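Long-range contacts in SusD homolog (Bacteroides thetaiotaomicron VPI-5482, PDB 3IV0), which is of unknown function but, as a SusD-family outer-membrane protein, probably binds glycans at the cell surface for uptake: residues A[320-328]-A[337-345]; A[272-280]-A[348-356]. All coordinates share one frame; numbering follows the deposited sequence.

Contact 1: residues A[320-328]-A[337-345]; sequences KELWFDEKI and APKEIKKFW
K343 leaves the backbone with CG anti to its N (chi1 175°) and stays extended to NZ, while W323 turns its indole beside its own backbone N (chi1 -68°), so that the lysine chain runs over one face of the ring. The stack sits where the 318-323 helix and the residues that follow it pair irregularly with 337-345, through a single beta bridge between F324 and I341. CG of K343 sits 3.6 Å from the centroid of the W323 five-membered ring, a CH-pi contact, and NZ makes an off-centre cation-pi contact with the six-membered ring while forming a salt bridge with E426. W323 O accepts from K342 N at 2.9 Å and, weakly, from K343 N. D325 has each carboxylate oxygen in use: OD2 takes the N-H of E340 from above the carboxylate plane, and OD1 takes K327 N in an Asx turn. A water joins D325 OD2 to E340 OE2, which S291 also holds; that water probably eases the proximity of the two acids. Extended K339 reaches past K327 to I328 O, its NZ also bonding S330 O. One water bridges K342 NZ to E321 O and F324 O, with K342 NZ 2.8 Å from the water oxygen.

Contact 2: residues A[272-280]-A[348-356]; sequences INFNEIFMM and DTYGNGTIT
Y350 meets I272 and I277 where a loop, 272-280, lies against a two-stranded antiparallel hairpin, 348-350 and 354-356, whose strands are tied by paired backbone bonds of D348 with T356 and of Y350 with T354 and whose turn carries a G1 bulge at G353 and T354. Between loop and hairpin the contact is made mainly by side chains, with one bridging water. The tyrosine ring is the centre of it: with chi1 at 60° the ring is carried over toward the loop, where I277 lies on one face and T354 CB on the opposite face. I277 CD1 lies over the ring near its rim, 3.4 Å from Y350 CD2, in a CH-pi contact, while I277 CG2 sits by Y350 CZ. I272 comes from the base of the ring, its CG2 packing 3.6 Å from Y350 CB; its other branch carries CD1 to D348, 3.7 Å from D348 OD2, and on to T356 CG2. At the far end of the ring, a water bridges Y350 OH and F278 O, with OH 2.7 Å from the water oxygen. Replacing Y350 with an alanine would probably leave I277 without the ring face it packs on and remove the water-mediated tie to F278 O. A less certain contact comes from selenomethionine M280, whose side chain has two conformers and in one brings CE near I355 O. Behind the loop, the F278 side chain packs on R34, M38 and S39 of helix 19-39, and E276 forms a salt bridge with R34, so the loop lies between that helix and strands 348-350 and 354-356.

Contact 1 is nested along the chain inside the loop that contact 2 closes: 337-345 runs almost directly into 348-356, yet the two contacts touch nowhere else and their centres lie about 23 Å apart. They differ in character. Contact 1 is largely buried and rests on backbone and charged-group bonds, whereas contact 2 is a surface contact made mostly by apolar packing. Each centre is about 22 Å from the centre of the chain. F344, in 337-345, and T356, in 348-356, both reach the region of helix 284-287, through S285 and D286 respectively. Near contact 2, a 1,2-ethanediol molecule, probably a crystallisation additive, lies about 3 Å (nearest atoms) from the M280 side chain, whose position is uncertain because two conformers were modelled.

Contact 1: residues A[320-328]-A[337-345]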
loop_
_atom_site.group_PDB
_atom_site.type_symbol
_atom_site.label_atom_id
_atom_site.label_comp_id
_atom_site.label_asym_id
_atom_site.label_seq_id
_atom_site.Cartn_x
_atom_site.Cartn_y
_atom_site.Cartn_z
ATOM N N LYS A 320 20.955 1.808 -6.065
ATOM C CA LYS A 320 21.351 1.085 -7.277
ATOM C C LYS A 320 22.093 -0.205 -6.945
ATOM O O LYS A 320 21.738 -1.264 -7.447
ATOM C CB LYS A 320 22.221 1.971 -8.183
ATOM C CG LYS A 320 21.485 3.105 -8.815
ATOM C CD LYS A 320 22.310 3.796 -9.921
ATOM C CE LYS A 320 23.536 4.500 -9.391
ATOM N NZ LYS A 320 24.274 5.272 -10.474
ATOM N N GLU A 321 23.099 -0.108 -6.099
ATOM C CA GLU A 321 23.943 -1.233 -5.734
ATOM C C GLU A 321 23.256 -2.180 -4.754
ATOM O O GLU A 321 23.476 -3.406 -4.766
ATOM C CB GLU A 321 25.237 -0.731 -5.103
ATOM C CG GLU A 321 26.239 -0.113 -6.020
ATOM C CD GLU A 321 25.943 1.329 -6.419
ATOM O OE1 GLU A 321 25.243 2.061 -5.690
ATOM O OE2 GLU A 321 26.448 1.755 -7.495
ATOM N N LEU A 322 22.438 -1.632 -3.866
ATOM C CA LEU A 322 21.922 -2.460 -2.780
ATOM C C LEU A 322 20.606 -3.117 -3.098
ATOM O O LEU A 322 20.282 -4.130 -2.478
ATOM C CB LEU A 322 21.786 -1.643 -1.501
ATOM C CG LEU A 322 23.085 -1.176 -0.878
ATOM C CD1 LEU A 322 22.867 -0.125 0.185
ATOM C CD2 LEU A 322 23.857 -2.362 -0.249
ATOM N N TRP A 323 19.844 -2.553 -4.007
ATOM C CA TRP A 323 18.508 -3.068 -4.281
ATOM C C TRP A 323 18.410 -3.816 -5.588
ATOM O O TRP A 323 17.440 -4.531 -5.810
ATOM C CB TRP A 323 17.480 -1.953 -4.243
ATOM C CG TRP A 323 17.253 -1.376 -2.893
ATOM C CD1 TRP A 323 17.775 -1.797 -1.731
ATOM C CD2 TRP A 323 16.346 -0.308 -2.577
ATOM N NE1 TRP A 323 17.299 -1.021 -0.688
ATOM C CE2 TRP A 323 16.419 -0.104 -1.193
ATOM C CE3 TRP A 323 15.514 0.508 -3.336
ATOM C CZ2 TRP A 323 15.653 0.861 -0.551
ATOM C CZ3 TRP A 323 14.741 1.452 -2.689
ATOM C CH2 TRP A 323 14.847 1.639 -1.321
ATOM N N PHE A 324 19.416 -3.673 -6.453
ATOM C CA PHE A 324 19.390 -4.296 -7.763
ATOM C C PHE A 324 20.679 -5.072 -7.976
ATOM O O PHE A 324 21.702 -4.800 -7.338
ATOM C CB PHE A 324 19.218 -3.266 -8.890
ATOM C CG PHE A 324 17.965 -2.470 -8.777
ATOM C CD1 PHE A 324 17.937 -1.327 -8.002
ATOM C CD2 PHE A 324 16.827 -2.844 -9.472
ATOM C CE1 PHE A 324 16.778 -0.603 -7.871
ATOM C CE2 PHE A 324 15.638 -2.096 -9.342
ATOM C CZ PHE A 324 15.639 -0.974 -8.556
ATOM N N ASP A 325 20.622 -6.048 -8.873
ATOM C CA ASP A 325 21.858 -6.709 -9.323
ATOM C C ASP A 325 22.553 -5.889 -10.423
ATOM O O ASP A 325 22.125 -4.803 -10.827
ATOM C CB ASP A 325 21.561 -8.159 -9.721
ATOM C CG ASP A 325 20.823 -8.288 -11.047
ATOM O OD1 ASP A 325 20.727 -7.337 -11.831
ATOM O OD2 ASP A 325 20.305 -9.405 -11.327
ATOM N N GLU A 326 23.692 -6.393 -10.874
ATOM C CA GLU A 326 24.518 -5.627 -11.801
ATOM C C GLU A 326 23.899 -5.487 -13.193
ATOM O O GLU A 326 24.314 -4.643 -13.981
ATOM C CB GLU A 326 25.923 -6.244 -11.862
ATOM C CG GLU A 326 26.975 -5.333 -12.434
ATOM C CD GLU A 326 28.383 -5.846 -12.162
ATOM O OE1 GLU A 326 28.938 -5.529 -11.084
ATOM O OE2 GLU A 326 28.923 -6.567 -13.028
ATOM N N LYS A 327 22.839 -6.256 -13.476
ATOM C CA LYS A 327 22.137 -6.180 -14.742
ATOM C C LYS A 327 20.934 -5.237 -14.699
ATOM O O LYS A 327 20.083 -5.264 -15.562
ATOM C CB LYS A 327 21.675 -7.575 -15.157
ATOM C CG LYS A 327 22.831 -8.556 -15.305
ATOM C CD LYS A 327 22.371 -10.008 -15.233
ATOM C CE LYS A 327 22.269 -10.535 -13.795
ATOM N NZ LYS A 327 23.518 -11.222 -13.338
ATOM N N ILE A 328 20.929 -4.353 -13.706
ATOM C CA ILE A 328 19.851 -3.366 -13.555
ATOM C C ILE A 328 19.376 -2.716 -14.860
ATOM O O ILE A 328 18.172 -2.586 -15.102
ATOM C CB ILE A 328 20.258 -2.283 -12.543
ATOM C CG1 ILE A 328 19.127 -1.269 -12.326
ATOM C CG2 ILE A 328 21.586 -1.594 -12.958
ATOM C CD1 ILE A 328 19.490 -0.231 -11.282
ATOM N N ALA A 337 19.454 -14.524 -19.808
ATOM C CA ALA A 337 20.124 -13.406 -19.160
ATOM C C ALA A 337 19.146 -12.699 -18.233
ATOM O O ALA A 337 18.764 -11.569 -18.488
ATOM C CB ALA A 337 20.625 -12.452 -20.187
ATOM N N PRO A 338 18.751 -13.373 -17.167
ATOM C CA PRO A 338 17.767 -12.744 -16.279
ATOM C C PRO A 338 18.342 -11.670 -15.379
ATOM O O PRO A 338 19.536 -11.617 -15.165
ATOM C CB PRO A 338 17.292 -13.916 -15.439
ATOM C CG PRO A 338 18.469 -14.815 -15.353
ATOM C CD PRO A 338 19.100 -14.731 -16.718
ATOM N N LYS A 339 17.475 -10.835 -14.810
ATOM C CA LYS A 339 17.916 -9.882 -13.807
ATOM C C LYS A 339 16.920 -9.886 -12.653
ATOM O O LYS A 339 15.759 -10.259 -12.845
ATOM C CB LYS A 339 18.066 -8.489 -14.360
ATOM C CG LYS A 339 16.829 -7.893 -14.915
ATOM C CD LYS A 339 17.199 -6.537 -15.509
ATOM C CE LYS A 339 16.048 -5.830 -16.120
ATOM N NZ LYS A 339 16.457 -4.444 -16.587
ATOM N N GLU A 340 17.412 -9.556 -11.479
ATOM C CA GLU A 340 16.580 -9.635 -10.279
ATOM C C GLU A 340 16.731 -8.415 -9.416
ATOM O O GLU A 340 17.688 -7.658 -9.518
ATOM C CB GLU A 340 16.887 -10.892 -9.490
ATOM C CG GLU A 340 18.304 -11.029 -9.012
ATOM C CD GLU A 340 18.589 -12.373 -8.363
ATOM O OE1 GLU A 340 17.645 -13.182 -8.142
ATOM O OE2 GLU A 340 19.794 -12.622 -8.068
ATOM N N ILE A 341 15.729 -8.216 -8.554
ATOM C CA ILE A 341 15.721 -7.145 -7.574
ATOM C C ILE A 341 15.895 -7.771 -6.199
ATOM O O ILE A 341 15.146 -8.693 -5.866
ATOM C CB ILE A 341 14.381 -6.390 -7.655
ATOM C CG1 ILE A 341 14.311 -5.675 -8.996
ATOM C CG2 ILE A 341 14.229 -5.439 -6.482
ATOM C CD1 ILE A 341 12.940 -5.042 -9.312
ATOM N N LYS A 342 16.868 -7.311 -5.431
ATOM C CA LYS A 342 17.255 -7.914 -4.171
ATOM C C LYS A 342 16.916 -7.061 -2.927
ATOM O O LYS A 342 17.218 -7.406 -1.790
ATOM C CB LYS A 342 18.751 -8.238 -4.188
ATOM C CG LYS A 342 19.624 -7.065 -4.263
ATOM C CD LYS A 342 21.108 -7.525 -4.303
ATOM C CE LYS A 342 22.052 -6.351 -4.408
ATOM N NZ LYS A 342 23.458 -6.809 -4.519
ATOM N N LYS A 343 16.187 -5.986 -3.191
ATOM C CA LYS A 343 15.769 -5.016 -2.169
ATOM C C LYS A 343 15.160 -5.671 -0.936
ATOM O O LYS A 343 15.442 -5.269 0.164
ATOM C CB LYS A 343 14.724 -4.065 -2.780
ATOM C CG LYS A 343 14.093 -3.069 -1.803
ATOM C CD LYS A 343 13.205 -2.086 -2.511
ATOM C CE LYS A 343 12.477 -1.203 -1.500
ATOM N NZ LYS A 343 11.589 -0.207 -2.152
ATOM N N PHE A 344 14.312 -6.674 -1.130
ATOM C CA PHE A 344 13.529 -7.225 -0.024
ATOM C C PHE A 344 14.088 -8.507 0.564
ATOM O O PHE A 344 13.414 -9.176 1.341
ATOM C CB PHE A 344 12.107 -7.486 -0.515
ATOM C CG PHE A 344 11.390 -6.240 -0.979
ATOM C CD1 PHE A 344 10.721 -5.453 -0.082
ATOM C CD2 PHE A 344 11.397 -5.869 -2.302
ATOM C CE1 PHE A 344 10.112 -4.282 -0.500
ATOM C CE2 PHE A 344 10.775 -4.727 -2.744
ATOM C CZ PHE A 344 10.128 -3.922 -1.845
ATOM N N TRP A 345 15.266 -8.952 0.120
ATOM C CA TRP A 345 15.702 -10.291 0.518
ATOM C C TRP A 345 15.819 -10.473 2.022
ATOM O O TRP A 345 16.562 -9.794 2.706
ATOM C CB TRP A 345 16.992 -10.692 -0.187
ATOM C CG TRP A 345 16.811 -10.973 -1.632
ATOM C CD1 TRP A 345 15.653 -10.961 -2.335
ATOM C CD2 TRP A 345 17.836 -11.362 -2.540
ATOM N NE1 TRP A 345 15.889 -11.278 -3.643
ATOM C CE2 TRP A 345 17.228 -11.543 -3.796
ATOM C CE3 TRP A 345 19.205 -11.578 -2.408
ATOM C CZ2 TRP A 345 17.959 -11.913 -4.941
ATOM C CZ3 TRP A 345 19.932 -11.953 -3.542
ATOM C CH2 TRP A 345 19.309 -12.124 -4.777
HETATM O O HOH W 1 24.295 -5.081 -6.587
HETATM O O HOH W 2 18.474 -5.793 -11.447
HETATM O O HOH W 3 21.644 -11.708 -9.849
#

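Contact 2: residues A[272-280]-A[348-356]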
loop_
_atom_site.group_PDB
_atom_site.type_symbol
_atom_site.label_atom_id
_atom_site.label_comp_id
_atom_site.label_asym_id
_atom_site.label_seq_id
_atom_site.Cartn_x
_atom_site.Cartn_y
_atom_site.Cartn_z
ATOM N N ILE A 272 6.117 -17.083 9.133
ATOM C CA ILE A 272 6.364 -18.423 8.612
ATOM C C ILE A 272 6.260 -19.490 9.684
ATOM O O ILE A 272 5.660 -20.533 9.463
ATOM C CB ILE A 272 7.788 -18.536 8.031
ATOM C CG1 ILE A 272 7.833 -18.023 6.606
ATOM C CG2 ILE A 272 8.269 -19.986 8.059
ATOM C CD1 ILE A 272 9.199 -18.248 5.977
ATOM N N ASN A 273 6.842 -19.226 10.844
ATOM C CA ASN A 273 6.855 -20.209 11.931
ATOM C C ASN A 273 5.466 -20.517 12.470
ATOM O O ASN A 273 5.248 -21.591 13.049
ATOM C CB ASN A 273 7.740 -19.721 13.082
ATOM N N PHE A 274 4.538 -19.576 12.311
ATOM C CA PHE A 274 3.165 -19.723 12.808
ATOM C C PHE A 274 2.140 -19.953 11.694
ATOM O O PHE A 274 0.928 -19.745 11.890
ATOM C CB PHE A 274 2.765 -18.481 13.595
ATOM N N ASN A 275 2.622 -20.382 10.533
ATOM C CA ASN A 275 1.747 -20.704 9.426
ATOM C C ASN A 275 0.944 -19.495 8.970
ATOM O O ASN A 275 -0.203 -19.613 8.598
ATOM C CB ASN A 275 0.787 -21.829 9.808
ATOM N N GLU A 276 1.538 -18.313 9.070
ATOM C CA GLU A 276 0.903 -17.105 8.532
ATOM C C GLU A 276 1.784 -16.668 7.372
ATOM O O GLU A 276 2.755 -15.914 7.550
ATOM C CB GLU A 276 0.820 -16.050 9.606
ATOM C CG GLU A 276 -0.196 -16.403 10.684
ATOM C CD GLU A 276 -0.166 -15.458 11.868
ATOM O OE1 GLU A 276 0.936 -15.209 12.396
ATOM O OE2 GLU A 276 -1.256 -14.983 12.284
ATOM N N ILE A 277 1.498 -17.228 6.212
ATOM C CA ILE A 277 2.362 -17.125 5.050
ATOM C C ILE A 277 1.610 -16.505 3.900
ATOM O O ILE A 277 0.535 -16.927 3.531
ATOM C CB ILE A 277 2.881 -18.515 4.615
ATOM C CG1 ILE A 277 3.453 -19.245 5.830
ATOM C CG2 ILE A 277 3.970 -18.419 3.554
ATOM C CD1 ILE A 277 4.018 -20.644 5.523
ATOM N N PHE A 278 2.204 -15.480 3.313
ATOM C CA PHE A 278 1.621 -14.852 2.149
ATOM C C PHE A 278 1.724 -15.794 0.969
ATOM O O PHE A 278 2.634 -16.579 0.910
ATOM C CB PHE A 278 2.373 -13.573 1.813
ATOM C CG PHE A 278 2.399 -12.513 2.943
ATOM C CD1 PHE A 278 1.362 -12.372 3.881
ATOM C CD2 PHE A 278 3.456 -11.600 2.993
ATOM C CE1 PHE A 278 1.423 -11.384 4.829
ATOM C CE2 PHE A 278 3.514 -10.608 3.940
ATOM C CZ PHE A 278 2.504 -10.494 4.868
HETATM N N MSE A 279 0.851 -15.644 -0.009
HETATM C CA MSE A 279 1.057 -16.339 -1.262
HETATM C C MSE A 279 2.375 -15.912 -1.870
HETATM O O MSE A 279 2.716 -14.726 -1.852
HETATM C CB MSE A 279 -0.037 -15.978 -2.232
HETATM C CG MSE A 279 -1.319 -16.584 -1.928
HETATM SE SE MSE A 279 -2.750 -16.023 -3.125
HETATM C CE MSE A 279 -2.014 -16.618 -4.680
HETATM N N MSE A 280 3.117 -16.858 -2.417
HETATM C CA MSE A 280 4.335 -16.548 -3.092
HETATM C C MSE A 280 4.116 -15.450 -4.151
HETATM O O MSE A 280 4.881 -14.481 -4.225
HETATM C CB MSE A 280 4.858 -17.820 -3.734
HETATM C CG MSE A 280 6.143 -17.625 -4.379
HETATM SE SE MSE A 280 7.052 -19.276 -4.796
HETATM C CE MSE A 280 7.088 -19.794 -3.479
ATOM N N ASP A 348 14.021 -17.457 3.572
ATOM C CA ASP A 348 13.735 -18.492 4.553
ATOM C C ASP A 348 13.000 -19.618 3.872
ATOM O O ASP A 348 12.546 -19.504 2.741
ATOM C CB ASP A 348 12.916 -17.897 5.698
ATOM C CG ASP A 348 12.968 -18.715 6.972
ATOM O OD1 ASP A 348 13.619 -19.787 6.986
ATOM O OD2 ASP A 348 12.337 -18.271 7.957
ATOM N N THR A 349 12.935 -20.754 4.561
ATOM C CA THR A 349 12.224 -21.906 4.048
ATOM C C THR A 349 11.059 -22.273 4.951
ATOM O O THR A 349 11.071 -21.972 6.143
ATOM C CB THR A 349 13.165 -23.096 3.943
ATOM O OG1 THR A 349 13.663 -23.395 5.247
ATOM C CG2 THR A 349 14.320 -22.759 3.027
ATOM N N TYR A 350 10.040 -22.894 4.380
ATOM C CA TYR A 350 8.934 -23.404 5.181
ATOM C C TYR A 350 8.347 -24.663 4.550
ATOM O O TYR A 350 8.732 -25.055 3.442
ATOM C CB TYR A 350 7.862 -22.331 5.352
ATOM C CG TYR A 350 7.259 -21.832 4.066
ATOM C CD1 TYR A 350 7.821 -20.755 3.379
ATOM C CD2 TYR A 350 6.144 -22.445 3.528
ATOM C CE1 TYR A 350 7.263 -20.300 2.200
ATOM C CE2 TYR A 350 5.587 -22.011 2.363
ATOM C CZ TYR A 350 6.138 -20.933 1.697
ATOM O OH TYR A 350 5.551 -20.512 0.531
ATOM N N GLY A 351 7.418 -25.298 5.263
ATOM C CA GLY A 351 6.775 -26.510 4.775
ATOM C C GLY A 351 7.798 -27.544 4.392
ATOM O O GLY A 351 8.751 -27.779 5.135
ATOM N N ASN A 352 7.623 -28.159 3.226
ATOM C CA ASN A 352 8.622 -29.099 2.738
ATOM C C ASN A 352 9.574 -28.429 1.772
ATOM O O ASN A 352 9.467 -28.589 0.554
ATOM C CB ASN A 352 7.987 -30.333 2.086
ATOM C CG ASN A 352 8.954 -31.516 2.023
ATOM O OD1 ASN A 352 10.055 -31.411 1.472
ATOM N ND2 ASN A 352 8.547 -32.644 2.600
ATOM N N GLY A 353 10.494 -27.652 2.325
ATOM C CA GLY A 353 11.612 -27.144 1.556
ATOM C C GLY A 353 11.292 -25.935 0.702
ATOM O O GLY A 353 12.149 -25.483 -0.034
ATOM N N THR A 354 10.077 -25.403 0.798
ATOM C CA THR A 354 9.705 -24.256 -0.027
ATOM C C THR A 354 10.455 -23.011 0.411
ATOM O O THR A 354 10.441 -22.630 1.584
ATOM C CB THR A 354 8.220 -23.949 0.071
ATOM O OG1 THR A 354 7.462 -25.134 -0.202
ATOM C CG2 THR A 354 7.835 -22.852 -0.908
ATOM N N ILE A 355 11.078 -22.359 -0.551
ATOM C CA ILE A 355 11.864 -21.173 -0.279
ATOM C C ILE A 355 11.069 -19.906 -0.609
ATOM O O ILE A 355 10.431 -19.836 -1.644
ATOM C CB ILE A 355 13.168 -21.161 -1.112
ATOM C CG1 ILE A 355 13.971 -22.450 -0.901
ATOM C CG2 ILE A 355 14.030 -19.964 -0.748
ATOM C CD1 ILE A 355 15.147 -22.536 -1.847
ATOM N N THR A 356 11.139 -18.920 0.286
ATOM C CA THR A 356 10.709 -17.570 -0.078
ATOM C C THR A 356 11.886 -16.631 0.037
ATOM O O THR A 356 12.737 -16.748 0.924
ATOM C CB THR A 356 9.542 -17.057 0.809
ATOM O OG1 THR A 356 9.171 -15.723 0.421
ATOM C CG2 THR A 356 9.908 -17.037 2.252
HETATM O O HOH W 4 5.218 -17.841 0.350
#